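Local coordinates for probable protein phosphatase 2C 50 (Oryza sativa subsp. japonica, PDB 5ZCG), which probably hydrolyses phosphoserine and phosphothreonine esters in proteins as a magnesium-dependent serine/threonine phosphatase of the PP2C family, at residues A[23-28]-A[53-58]; A[147-152]-A[242-247]; A[180-185]-A[210-215]; A[190-195]-A[223-228]. The protein carries 5 engineered substitutions. One frame throughout, in Å; residues are numbered along the deposited sequence.

Overall arrangement
Interactions 1 and 2 belong to the central beta sandwich, 3 and 4 to the loops and helix at its other end. In it strand 53-63 pairs with 143-151, through H55 O to V151 N and F57 O to A149 N, both 2.8 Å. Interactions 3 and 4 also touch, at S214 O and R191 NH1, with centres about 10 Å apart, against about 32 Å for interactions 1 and 4. Of two magnesium ions, one is bound by D61 and G62, the other by D61, D249 and D311; a bound magnesium lies about 8 Å from the M213 side chain, one about 11 Å from that of V147. The L211 side chain is about 11 Å from bound abscisic acid.

Interaction 1: residues A[23-28]-A[53-58]; sequences VPRFAD and PAHLFG
The ring of F26 lies against the side chain of L56, whose CB sits over one ring face, 3.8 Å from the centroid and 15° off the normal. L56 CD1 reaches on to F26 CZ, the two side chains running slantwise to each other. A27, next along the chain, puts its CB over the centre of the opposite face, and the ring is held between two aliphatic groups. The first torsion of F26 (chi1 90°) sets CG between the backbone N and the carbonyl carbon, turning the ring in under strand 53-58, where CE1 comes 4.1 Å from A54 CB. These strands are antiparallel neighbours in one sheet of the PP2C beta sandwich, and between the pairs V23-L56 and A27-A54 the register slips by two residues, a beta bulge. H55 bonds to the chain inside the bulge: its ND1 accepts the N-H of R25 at 3.1 Å, exactly in the imidazole plane and almost straight (174°), consistent with an unprotonated ND1. V23 and L56 exchange two backbone bonds of 2.9 Å, N to O each way, while F26 N makes a weak one to A54 O. A smaller residue such as an alanine in place of F26 would probably open a gap between A27 and L56 and leave L80 of helix 67-91 and L150 without their aromatic neighbour. At the far end D28 OD1 lies 3.8 Å from P53 CA, while D28 OD2 makes a salt bridge with R51.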
loop_
_atom_site.group_PDB
_atom_site.type_symbol
_atom_site.label_atom_id
_atom_site.label_comp_id
_atom_site.label_asym_id
_atom_site.label_seq_id
_atom_site.Cartn_x
_atom_site.Cartn_y
_atom_site.Cartn_z
ATOM N N VAL A 23 -9.638 12.147 14.332
ATOM C CA VAL A 23 -10.896 12.865 14.205
ATOM C C VAL A 23 -11.737 12.593 15.449
ATOM O O VAL A 23 -12.323 11.522 15.594
ATOM C CB VAL A 23 -11.657 12.450 12.930
ATOM C CG1 VAL A 23 -12.731 13.468 12.609
ATOM C CG2 VAL A 23 -10.689 12.295 11.761
ATOM N N PRO A 24 -11.774 13.535 16.390
ATOM C CA PRO A 24 -12.704 13.405 17.518
ATOM C C PRO A 24 -14.148 13.509 17.058
ATOM O O PRO A 24 -14.472 14.231 16.111
ATOM C CB PRO A 24 -12.329 14.586 18.424
ATOM C CG PRO A 24 -10.920 14.950 18.022
ATOM C CD PRO A 24 -10.838 14.659 16.557
ATOM N N ARG A 25 -15.019 12.779 17.762
ATOM C CA ARG A 25 -16.466 12.810 17.540
ATOM C C ARG A 25 -16.823 12.707 16.058
ATOM O O ARG A 25 -17.692 13.422 15.554
ATOM C CB ARG A 25 -17.077 14.067 18.161
ATOM C CG ARG A 25 -16.866 14.177 19.664
ATOM C CD ARG A 25 -17.137 15.591 20.171
ATOM N NE ARG A 25 -16.220 16.571 19.591
ATOM C CZ ARG A 25 -15.040 16.900 20.111
ATOM N NH1 ARG A 25 -14.614 16.331 21.234
ATOM N NH2 ARG A 25 -14.280 17.805 19.507
ATOM N N PHE A 26 -16.141 11.801 15.351
ATOM C CA PHE A 26 -16.339 11.675 13.913
ATOM C C PHE A 26 -17.678 11.037 13.572
ATOM O O PHE A 26 -18.163 11.201 12.446
ATOM C CB PHE A 26 -15.192 10.866 13.289
ATOM C CG PHE A 26 -15.442 9.382 13.251
ATOM C CD1 PHE A 26 -15.338 8.619 14.405
ATOM C CD2 PHE A 26 -15.794 8.750 12.062
ATOM C CE1 PHE A 26 -15.576 7.252 14.381
ATOM C CE2 PHE A 26 -16.034 7.382 12.026
ATOM C CZ PHE A 26 -15.928 6.632 13.188
ATOM N N ALA A 27 -18.282 10.318 14.513
ATOM C CA ALA A 27 -19.520 9.600 14.252
ATOM C C ALA A 27 -20.145 9.201 15.577
ATOM O O ALA A 27 -19.535 9.321 16.644
ATOM C CB ALA A 27 -19.280 8.358 13.379
ATOM N N ASP A 28 -21.376 8.716 15.485
ATOM C CA ASP A 28 -22.059 8.052 16.583
ATOM C C ASP A 28 -22.030 6.557 16.304
ATOM O O ASP A 28 -22.282 6.130 15.173
ATOM C CB ASP A 28 -23.503 8.539 16.721
ATOM C CG ASP A 28 -23.608 9.885 17.420
ATOM O OD1 ASP A 28 -22.614 10.322 18.039
ATOM O OD2 ASP A 28 -24.696 10.497 17.363
ATOM N N PRO A 53 -20.861 8.872 21.313
ATOM C CA PRO A 53 -19.841 9.484 20.453
ATOM C C PRO A 53 -18.596 8.612 20.330
ATOM O O PRO A 53 -18.211 7.901 21.264
ATOM C CB PRO A 53 -19.521 10.808 21.162
ATOM C CG PRO A 53 -20.619 11.003 22.166
ATOM C CD PRO A 53 -21.058 9.631 22.557
ATOM N N ALA A 54 -17.971 8.664 19.153
ATOM C CA ALA A 54 -16.746 7.914 18.905
ATOM C C ALA A 54 -15.760 8.767 18.119
ATOM O O ALA A 54 -16.150 9.635 17.333
ATOM C CB ALA A 54 -17.016 6.613 18.139
ATOM N N HIS A 55 -14.472 8.488 18.324
ATOM C CA HIS A 55 -13.372 9.154 17.644
ATOM C C HIS A 55 -12.630 8.146 16.782
ATOM O O HIS A 55 -12.590 6.954 17.092
ATOM C CB HIS A 55 -12.403 9.785 18.645
ATOM C CG HIS A 55 -13.025 10.092 19.967
ATOM N ND1 HIS A 55 -13.996 11.057 20.125
ATOM C CD2 HIS A 55 -12.823 9.554 21.193
ATOM C CE1 HIS A 55 -14.365 11.102 21.392
ATOM N NE2 HIS A 55 -13.667 10.202 22.061
ATOM N N LEU A 56 -12.029 8.618 15.698
ATOM C CA LEU A 56 -11.321 7.730 14.787
ATOM C C LEU A 56 -9.849 8.115 14.719
ATOM O O LEU A 56 -9.518 9.295 14.573
ATOM C CB LEU A 56 -11.946 7.751 13.389
ATOM C CG LEU A 56 -11.509 6.571 12.511
ATOM C CD1 LEU A 56 -12.104 5.271 13.021
ATOM C CD2 LEU A 56 -11.890 6.786 11.067
ATOM N N PHE A 57 -8.971 7.124 14.851
ATOM C CA PHE A 57 -7.539 7.305 14.654
ATOM C C PHE A 57 -7.081 6.370 13.550
ATOM O O PHE A 57 -7.562 5.242 13.441
ATOM C CB PHE A 57 -6.752 7.040 15.945
ATOM C CG PHE A 57 -7.202 7.886 17.097
ATOM C CD1 PHE A 57 -6.683 9.156 17.283
ATOM C CD2 PHE A 57 -8.159 7.419 17.985
ATOM C CE1 PHE A 57 -7.101 9.943 18.340
ATOM C CE2 PHE A 57 -8.579 8.199 19.043
ATOM C CZ PHE A 57 -8.054 9.462 19.222
ATOM N N GLY A 58 -6.173 6.845 12.713
ATOM C CA GLY A 58 -5.738 6.028 11.602
ATOM C C GLY A 58 -4.323 6.319 11.159
ATOM O O GLY A 58 -3.886 7.473 11.166
#

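Interaction 2: residues A[147-152]-A[242-247]; sequences VVALVC and DCLILA
No ring, amide or guanidinium enters the contact where A149 and V151 face L244 and L246; there are no aromatic faces or edges to pack, and the side-chain contacts are all between methyl groups. The two strands lie in different sheets of the PP2C beta sandwich. Strand 143-151 bonds in its own sheet to 53-63 and 155-161, strand 241-247 belongs to the other sheet, and no hydrogen bond crosses between the segments. Their axes come within 8.0 Å of each other, with N-to-C directions 153° apart, as two layers facing across a core. V147, A149 and V151 point inward from one layer and L244 and L246 from the other. The single methyl of A149 meets both leucines: its CB is 4.0 Å from L246 CD2 and 4.3 Å from L244 CD1. L244 rises from its strand with CG anti to the carbonyl carbon (chi1 -80°) and continues extended to CD1. There it meets V151 tip to tip, through the CG2 branch of the valine. L246 also has CG anti to its carbonyl carbon, and its CD2 lies beneath the backbone between V147 and A149. Other core residues join in: I166 touches V147 and A149, L168 and V156 press on L244, and V59 on L246. All the residues that meet are buried. Besides these methyl contacts, L246 CD2 meets the backbone, coming 3.8 Å from the carbonyl oxygen of V147.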
loop_
_atom_site.group_PDB
_atom_site.type_symbol
_atom_site.label_atom_id
_atom_site.label_comp_id
_atom_site.label_asym_id
_atom_site.label_seq_id
_atom_site.Cartn_x
_atom_site.Cartn_y
_atom_site.Cartn_z
ATOM N N VAL A 147 -4.616 1.242 8.967
ATOM C CA VAL A 147 -4.932 0.690 10.275
ATOM C C VAL A 147 -5.712 1.763 11.020
ATOM O O VAL A 147 -5.221 2.883 11.207
ATOM C CB VAL A 147 -3.674 0.232 11.045
ATOM C CG1 VAL A 147 -2.661 1.358 11.217
ATOM C CG2 VAL A 147 -4.055 -0.378 12.388
ATOM N N VAL A 148 -6.959 1.453 11.370
ATOM C CA VAL A 148 -7.820 2.439 12.003
ATOM C C VAL A 148 -8.383 1.860 13.290
ATOM O O VAL A 148 -8.614 0.653 13.418
ATOM C CB VAL A 148 -8.957 2.925 11.066
ATOM C CG1 VAL A 148 -8.413 3.237 9.665
ATOM C CG2 VAL A 148 -10.090 1.918 11.003
ATOM N N ALA A 149 -8.582 2.749 14.254
ATOM C CA ALA A 149 -9.141 2.428 15.555
ATOM C C ALA A 149 -10.265 3.411 15.837
ATOM O O ALA A 149 -10.039 4.624 15.920
ATOM C CB ALA A 149 -8.075 2.494 16.650
ATOM N N LEU A 150 -11.475 2.886 15.945
ATOM C CA LEU A 150 -12.604 3.618 16.481
ATOM C C LEU A 150 -12.567 3.480 17.994
ATOM O O LEU A 150 -12.499 2.366 18.521
ATOM C CB LEU A 150 -13.911 3.069 15.904
ATOM C CG LEU A 150 -15.243 3.615 16.412
ATOM C CD1 LEU A 150 -16.258 3.560 15.279
ATOM C CD2 LEU A 150 -15.733 2.824 17.614
ATOM N N VAL A 151 -12.581 4.606 18.691
ATOM C CA VAL A 151 -12.498 4.637 20.140
ATOM C C VAL A 151 -13.773 5.275 20.667
ATOM O O VAL A 151 -14.158 6.363 20.224
ATOM C CB VAL A 151 -11.259 5.410 20.628
ATOM C CG1 VAL A 151 -11.244 5.465 22.141
ATOM C CG2 VAL A 151 -9.976 4.778 20.074
ATOM N N CYS A 152 -14.432 4.593 21.591
ATOM C CA CYS A 152 -15.520 5.172 22.363
ATOM C C CYS A 152 -15.275 4.835 23.825
ATOM O O CYS A 152 -14.251 4.241 24.178
ATOM C CB CYS A 152 -16.889 4.675 21.871
ATOM S SG CYS A 152 -17.222 2.929 22.164
ATOM N N ASP A 242 -3.857 1.013 29.346
ATOM C CA ASP A 242 -2.969 2.166 29.426
ATOM C C ASP A 242 -3.116 3.059 28.197
ATOM O O ASP A 242 -3.418 4.249 28.318
ATOM C CB ASP A 242 -1.516 1.699 29.587
ATOM C CG ASP A 242 -1.323 0.803 30.796
ATOM O OD1 ASP A 242 -1.409 1.303 31.938
ATOM O OD2 ASP A 242 -1.096 -0.409 30.597
ATOM N N CYS A 243 -2.898 2.503 27.009
ATOM C CA CYS A 243 -2.866 3.315 25.800
ATOM C C CYS A 243 -2.947 2.411 24.580
ATOM O O CYS A 243 -2.775 1.190 24.663
ATOM C CB CYS A 243 -1.591 4.166 25.739
ATOM S SG CYS A 243 -0.062 3.213 25.933
ATOM N N LEU A 244 -3.193 3.045 23.437
ATOM C CA LEU A 244 -3.172 2.422 22.123
ATOM C C LEU A 244 -2.008 2.994 21.330
ATOM O O LEU A 244 -1.737 4.196 21.403
ATOM C CB LEU A 244 -4.472 2.686 21.353
ATOM C CG LEU A 244 -5.717 1.858 21.654
ATOM C CD1 LEU A 244 -6.840 2.283 20.727
ATOM C CD2 LEU A 244 -5.431 0.378 21.514
ATOM N N ILE A 245 -1.341 2.140 20.557
ATOM C CA ILE A 245 -0.238 2.552 19.695
ATOM C C ILE A 245 -0.578 2.137 18.270
ATOM O O ILE A 245 -0.607 0.941 17.955
ATOM C CB ILE A 245 1.101 1.943 20.132
ATOM C CG1 ILE A 245 1.484 2.428 21.533
ATOM C CG2 ILE A 245 2.194 2.278 19.119
ATOM C CD1 ILE A 245 2.294 1.419 22.319
ATOM N N LEU A 246 -0.831 3.118 17.409
ATOM C CA LEU A 246 -0.962 2.889 15.978
ATOM C C LEU A 246 0.313 3.375 15.306
ATOM O O LEU A 246 0.800 4.462 15.621
ATOM C CB LEU A 246 -2.172 3.628 15.403
ATOM C CG LEU A 246 -3.553 3.380 16.012
ATOM C CD1 LEU A 246 -3.829 4.350 17.162
ATOM C CD2 LEU A 246 -4.626 3.503 14.930
ATOM N N ALA A 247 0.869 2.573 14.404
ATOM C CA ALA A 247 2.093 3.014 13.758
ATOM C C ALA A 247 2.302 2.259 12.459
ATOM O O ALA A 247 1.905 1.099 12.322
ATOM C CB ALA A 247 3.316 2.839 14.674
#

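Interaction 3: residues A[180-185]-A[210-215]; sequences DHKPDR and VLAMSR. Engineered in segment 210-215: V210 (natural residue Ile).
K182 NZ donates to the carbonyl oxygen of A212 at 2.9 Å, and S214 N donates to H181 O at 3.0 Å, one hydrogen bond from each of the two loops joined here. The lysine chain bends at chi2 and chi3 to bring NZ back over A212, and the same ammonium has a second partner in the carboxylate of D163. The S214 N-H is fairly straight at 166° but comes from well above the H181 carbonyl plane. Next comes a stack: the guanidinium of R215 lies flat on the H181 imidazole, the planes 7° apart and the centres 4.2 Å apart, with R215 CD over the ring centre. Both groups have acidic mates, E188 for R215 NE and E231 for H181 NE2. R185 NH2 also pairs with E231, which would probably offset its nearness to R215 NH2. Further out the P183 ring packs on the opposing backbone, its CD 3.5 Å from A212 O and its CG 3.8 Å from M213 N. The M213 side chain brings loop 210-215 within about 8 Å of a bound magnesium ion. R185, ending a type I turn from K182, is the N-cap of helix 186-194. That helix supplies E188 to S214 and R215; strand 205-207 touches P183 and A212, strand 155-161 touches H181 and R215, and the other protein chain packs on the engineered V210 and on L211.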
loop_
_atom_site.group_PDB
_atom_site.type_symbol
_atom_site.label_atom_id
_atom_site.label_comp_id
_atom_site.label_asym_id
_atom_site.label_seq_id
_atom_site.Cartn_x
_atom_site.Cartn_y
_atom_site.Cartn_z
ATOM N N ASP A 180 -0.423 -8.515 10.951
ATOM C CA ASP A 180 0.122 -8.000 9.701
ATOM C C ASP A 180 -0.280 -8.884 8.530
ATOM O O ASP A 180 -0.220 -10.113 8.609
ATOM C CB ASP A 180 1.649 -7.918 9.781
ATOM C CG ASP A 180 2.131 -6.956 10.850
ATOM O OD1 ASP A 180 1.288 -6.422 11.604
ATOM O OD2 ASP A 180 3.360 -6.738 10.936
ATOM N N HIS A 181 -0.696 -8.246 7.436
ATOM C CA HIS A 181 -1.017 -8.970 6.210
ATOM C C HIS A 181 0.268 -9.136 5.405
ATOM O O HIS A 181 0.560 -8.396 4.463
ATOM C CB HIS A 181 -2.103 -8.247 5.423
ATOM C CG HIS A 181 -3.435 -8.264 6.100
ATOM N ND1 HIS A 181 -4.161 -7.120 6.344
ATOM C CD2 HIS A 181 -4.161 -9.288 6.610
ATOM C CE1 HIS A 181 -5.285 -7.438 6.962
ATOM N NE2 HIS A 181 -5.308 -8.747 7.138
ATOM N N LYS A 182 1.053 -10.131 5.805
ATOM C CA LYS A 182 2.276 -10.513 5.109
ATOM C C LYS A 182 1.981 -11.643 4.126
ATOM O O LYS A 182 1.200 -12.546 4.438
ATOM C CB LYS A 182 3.347 -10.963 6.098
ATOM C CG LYS A 182 4.025 -9.821 6.839
ATOM C CD LYS A 182 4.276 -8.640 5.912
ATOM C CE LYS A 182 5.518 -7.870 6.321
ATOM N NZ LYS A 182 5.854 -6.791 5.345
ATOM N N PRO A 183 2.586 -11.608 2.936
ATOM C CA PRO A 183 2.252 -12.618 1.917
ATOM C C PRO A 183 2.567 -14.047 2.333
ATOM O O PRO A 183 1.914 -14.979 1.846
ATOM C CB PRO A 183 3.096 -12.185 0.710
ATOM C CG PRO A 183 3.378 -10.730 0.942
ATOM C CD PRO A 183 3.503 -10.578 2.423
ATOM N N ASP A 184 3.546 -14.255 3.214
ATOM C CA ASP A 184 3.877 -15.606 3.653
ATOM C C ASP A 184 2.996 -16.101 4.796
ATOM O O ASP A 184 3.157 -17.251 5.220
ATOM C CB ASP A 184 5.347 -15.689 4.068
ATOM C CG ASP A 184 5.682 -14.773 5.222
ATOM O OD1 ASP A 184 5.286 -13.590 5.179
ATOM O OD2 ASP A 184 6.349 -15.237 6.172
ATOM N N ARG A 185 2.092 -15.271 5.315
ATOM C CA ARG A 185 1.087 -15.771 6.245
ATOM C C ARG A 185 0.324 -16.907 5.573
ATOM O O ARG A 185 -0.051 -16.803 4.401
ATOM C CB ARG A 185 0.136 -14.644 6.657
ATOM C CG ARG A 185 -0.275 -14.671 8.123
ATOM C CD ARG A 185 -1.091 -13.435 8.500
ATOM N NE ARG A 185 -2.487 -13.552 8.091
ATOM C CZ ARG A 185 -3.417 -12.630 8.326
ATOM N NH1 ARG A 185 -3.102 -11.513 8.968
ATOM N NH2 ARG A 185 -4.661 -12.825 7.918
ATOM N N VAL A 210 6.779 -8.757 -5.838
ATOM C CA VAL A 210 6.802 -7.301 -5.973
ATOM C C VAL A 210 6.473 -6.599 -4.651
ATOM O O VAL A 210 7.268 -5.800 -4.150
ATOM C CB VAL A 210 5.852 -6.838 -7.101
ATOM C CG1 VAL A 210 5.790 -5.316 -7.152
ATOM C CG2 VAL A 210 6.297 -7.406 -8.439
ATOM N N LEU A 211 5.327 -6.913 -4.055
ATOM C CA LEU A 211 4.776 -6.145 -2.946
ATOM C C LEU A 211 4.832 -6.973 -1.673
ATOM O O LEU A 211 4.372 -8.118 -1.650
ATOM C CB LEU A 211 3.329 -5.732 -3.245
ATOM C CG LEU A 211 2.654 -4.695 -2.345
ATOM C CD1 LEU A 211 3.179 -3.305 -2.666
ATOM C CD2 LEU A 211 1.152 -4.743 -2.517
ATOM N N ALA A 212 5.389 -6.385 -0.615
ATOM C CA ALA A 212 5.636 -7.088 0.637
ATOM C C ALA A 212 4.424 -7.103 1.555
ATOM O O ALA A 212 4.581 -7.265 2.769
ATOM C CB ALA A 212 6.842 -6.474 1.359
ATOM N N MET A 213 3.227 -6.936 1.003
ATOM C CA MET A 213 1.987 -7.025 1.751
ATOM C C MET A 213 0.928 -7.670 0.869
ATOM O O MET A 213 0.929 -7.503 -0.354
ATOM C CB MET A 213 1.494 -5.653 2.215
ATOM C CG MET A 213 1.115 -4.714 1.080
ATOM S SD MET A 213 0.579 -3.117 1.715
ATOM C CE MET A 213 1.448 -3.133 3.247
ATOM N N SER A 214 0.033 -8.428 1.499
ATOM C CA SER A 214 -1.010 -9.148 0.781
ATOM C C SER A 214 -2.324 -8.380 0.711
ATOM O O SER A 214 -3.220 -8.784 -0.038
ATOM C CB SER A 214 -1.246 -10.518 1.431
ATOM O OG SER A 214 -1.343 -10.410 2.836
ATOM N N ARG A 215 -2.467 -7.300 1.477
ATOM C CA ARG A 215 -3.666 -6.476 1.452
ATOM C C ARG A 215 -3.261 -5.014 1.513
ATOM O O ARG A 215 -2.278 -4.663 2.175
ATOM C CB ARG A 215 -4.614 -6.800 2.617
ATOM C CG ARG A 215 -4.916 -8.277 2.770
ATOM C CD ARG A 215 -6.226 -8.523 3.480
ATOM N NE ARG A 215 -6.343 -9.924 3.864
ATOM C CZ ARG A 215 -7.321 -10.416 4.615
ATOM N NH1 ARG A 215 -8.278 -9.614 5.069
ATOM N NH2 ARG A 215 -7.339 -11.709 4.913
#

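Interaction 4: residues A[190-195]-A[223-228]; sequences ARIEAQ and KPFVIP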
loop_
_atom_site.group_PDB
_atom_site.type_symbol
_atom_site.label_atom_id
_atom_site.label_comp_id
_atom_site.label_asym_id
_atom_site.label_seq_id
_atom_site.Cartn_x
_atom_site.Cartn_y
_atom_site.Cartn_z
ATOM N N ALA A 190 -2.165 -19.103 0.953
ATOM C CA ALA A 190 -3.145 -20.038 0.410
ATOM C C ALA A 190 -4.148 -19.324 -0.487
ATOM O O ALA A 190 -4.470 -19.813 -1.574
ATOM C CB ALA A 190 -3.856 -20.770 1.548
ATOM N N ARG A 191 -4.627 -18.151 -0.066
ATOM C CA ARG A 191 -5.580 -17.396 -0.878
ATOM C C ARG A 191 -4.953 -16.941 -2.194
ATOM O O ARG A 191 -5.542 -17.114 -3.275
ATOM C CB ARG A 191 -6.096 -16.199 -0.077
ATOM C CG ARG A 191 -6.834 -15.156 -0.887
ATOM C CD ARG A 191 -7.310 -14.019 0.007
ATOM N NE ARG A 191 -6.202 -13.188 0.470
ATOM C CZ ARG A 191 -5.640 -12.228 -0.258
ATOM N NH1 ARG A 191 -4.637 -11.511 0.237
ATOM N NH2 ARG A 191 -6.090 -11.979 -1.480
ATOM N N ILE A 192 -3.746 -16.368 -2.121
ATOM C CA ILE A 192 -3.076 -15.880 -3.326
ATOM C C ILE A 192 -2.815 -17.032 -4.293
ATOM O O ILE A 192 -3.078 -16.929 -5.497
ATOM C CB ILE A 192 -1.771 -15.148 -2.955
ATOM C CG1 ILE A 192 -2.077 -13.815 -2.265
ATOM C CG2 ILE A 192 -0.898 -14.926 -4.190
ATOM C CD1 ILE A 192 -0.911 -13.259 -1.473
ATOM N N GLU A 193 -2.292 -18.147 -3.778
ATOM C CA GLU A 193 -1.988 -19.296 -4.623
ATOM C C GLU A 193 -3.252 -19.936 -5.180
ATOM O O GLU A 193 -3.231 -20.472 -6.294
ATOM C CB GLU A 193 -1.165 -20.318 -3.840
ATOM C CG GLU A 193 0.303 -19.933 -3.688
ATOM C CD GLU A 193 1.064 -20.858 -2.757
ATOM O OE1 GLU A 193 2.301 -20.709 -2.643
ATOM O OE2 GLU A 193 0.424 -21.734 -2.138
ATOM N N ALA A 194 -4.359 -19.893 -4.431
ATOM C CA ALA A 194 -5.618 -20.393 -4.963
ATOM C C ALA A 194 -6.109 -19.522 -6.104
ATOM O O ALA A 194 -6.766 -20.023 -7.024
ATOM C CB ALA A 194 -6.672 -20.463 -3.861
ATOM N N GLN A 195 -5.795 -18.228 -6.074
ATOM C CA GLN A 195 -6.152 -17.381 -7.205
ATOM C C GLN A 195 -5.159 -17.478 -8.362
ATOM O O GLN A 195 -5.273 -16.715 -9.327
ATOM C CB GLN A 195 -6.279 -15.928 -6.750
ATOM C CG GLN A 195 -7.315 -15.727 -5.661
ATOM C CD GLN A 195 -8.321 -14.657 -6.013
ATOM O OE1 GLN A 195 -8.044 -13.465 -5.893
ATOM N NE2 GLN A 195 -9.495 -15.078 -6.465
ATOM N N LYS A 223 -4.447 -6.649 -8.295
ATOM C CA LYS A 223 -5.679 -7.377 -8.045
ATOM C C LYS A 223 -5.756 -8.585 -8.978
ATOM O O LYS A 223 -5.222 -8.552 -10.089
ATOM C CB LYS A 223 -6.889 -6.469 -8.262
ATOM C CG LYS A 223 -7.077 -5.436 -7.157
ATOM C CD LYS A 223 -8.264 -4.521 -7.427
ATOM C CE LYS A 223 -8.232 -3.288 -6.529
ATOM N NZ LYS A 223 -7.926 -3.623 -5.107
ATOM N N PRO A 224 -6.414 -9.676 -8.548
ATOM C CA PRO A 224 -7.145 -9.824 -7.288
ATOM C C PRO A 224 -6.297 -10.358 -6.138
ATOM O O PRO A 224 -6.854 -10.811 -5.136
ATOM C CB PRO A 224 -8.221 -10.838 -7.654
ATOM C CG PRO A 224 -7.494 -11.762 -8.617
ATOM C CD PRO A 224 -6.478 -10.908 -9.356
ATOM N N PHE A 225 -4.971 -10.308 -6.277
ATOM C CA PHE A 225 -4.098 -10.886 -5.261
ATOM C C PHE A 225 -3.982 -9.981 -4.036
ATOM O O PHE A 225 -3.973 -10.470 -2.901
ATOM C CB PHE A 225 -2.722 -11.175 -5.864
ATOM C CG PHE A 225 -2.785 -11.873 -7.198
ATOM C CD1 PHE A 225 -3.306 -13.154 -7.301
ATOM C CD2 PHE A 225 -2.336 -11.245 -8.352
ATOM C CE1 PHE A 225 -3.376 -13.799 -8.525
ATOM C CE2 PHE A 225 -2.403 -11.886 -9.583
ATOM C CZ PHE A 225 -2.923 -13.167 -9.667
ATOM N N VAL A 226 -3.887 -8.668 -4.240
ATOM C CA VAL A 226 -3.873 -7.699 -3.149
ATOM C C VAL A 226 -5.279 -7.121 -3.027
ATOM O O VAL A 226 -5.788 -6.511 -3.970
ATOM C CB VAL A 226 -2.821 -6.603 -3.389
ATOM C CG1 VAL A 226 -2.798 -5.617 -2.233
ATOM C CG2 VAL A 226 -1.440 -7.229 -3.584
ATOM N N ILE A 227 -5.910 -7.308 -1.876
ATOM C CA ILE A 227 -7.316 -6.949 -1.703
ATOM C C ILE A 227 -7.415 -5.891 -0.622
ATOM O O ILE A 227 -6.537 -5.778 0.258
ATOM C CB ILE A 227 -8.181 -8.190 -1.370
ATOM C CG1 ILE A 227 -7.576 -8.958 -0.193
ATOM C CG2 ILE A 227 -8.348 -9.074 -2.603
ATOM C CD1 ILE A 227 -8.518 -9.959 0.430
ATOM N N PRO A 228 -8.497 -5.086 -0.629
ATOM C CA PRO A 228 -8.650 -4.049 0.398
ATOM C C PRO A 228 -9.524 -4.484 1.562
ATOM O O PRO A 228 -10.162 -3.643 2.204
ATOM C CB PRO A 228 -9.299 -2.905 -0.380
ATOM C CG PRO A 228 -10.195 -3.632 -1.390
ATOM C CD PRO A 228 -9.545 -4.985 -1.671
HETATM O O HOH W 1 -8.423 -12.589 -2.869
#
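R191 crosses from helix 186-194 to the loop 223-228, ending on the carbonyl oxygen of F225. From CB the chain runs straight, CG anti to the backbone N (chi1 166°), and then bends at chi3 to turn the guanidinium toward the loop. NE and CZ pass by I227, whose CD1 lies over the centre of the guanidinium face, 3.7 Å from CZ; CG1 of I192 is on the opposite face. At the tip NH2 donates to F225 O at 3.0 Å, from well above the carbonyl plane, and NH1 adds a weak bond of 3.4 Å to the same oxygen. NH2 also donates a hydrogen bond to a water at 2.8 Å, which in turn donates to P224 O. NH1 has its strongest partner in E188 and bonds S214 O too. Nearby, the F225 ring sets its edge against the helix end, CE1 3.6 Å from Q195 O. A leucine in place of R191 would probably leave the F225 carbonyl without this donor, untie the water link to P224 O and cost E188 an arginine partner. One cation thus ties an acid of its own helix to F225 O directly and, through a water, to P224 O, with isoleucines over both faces.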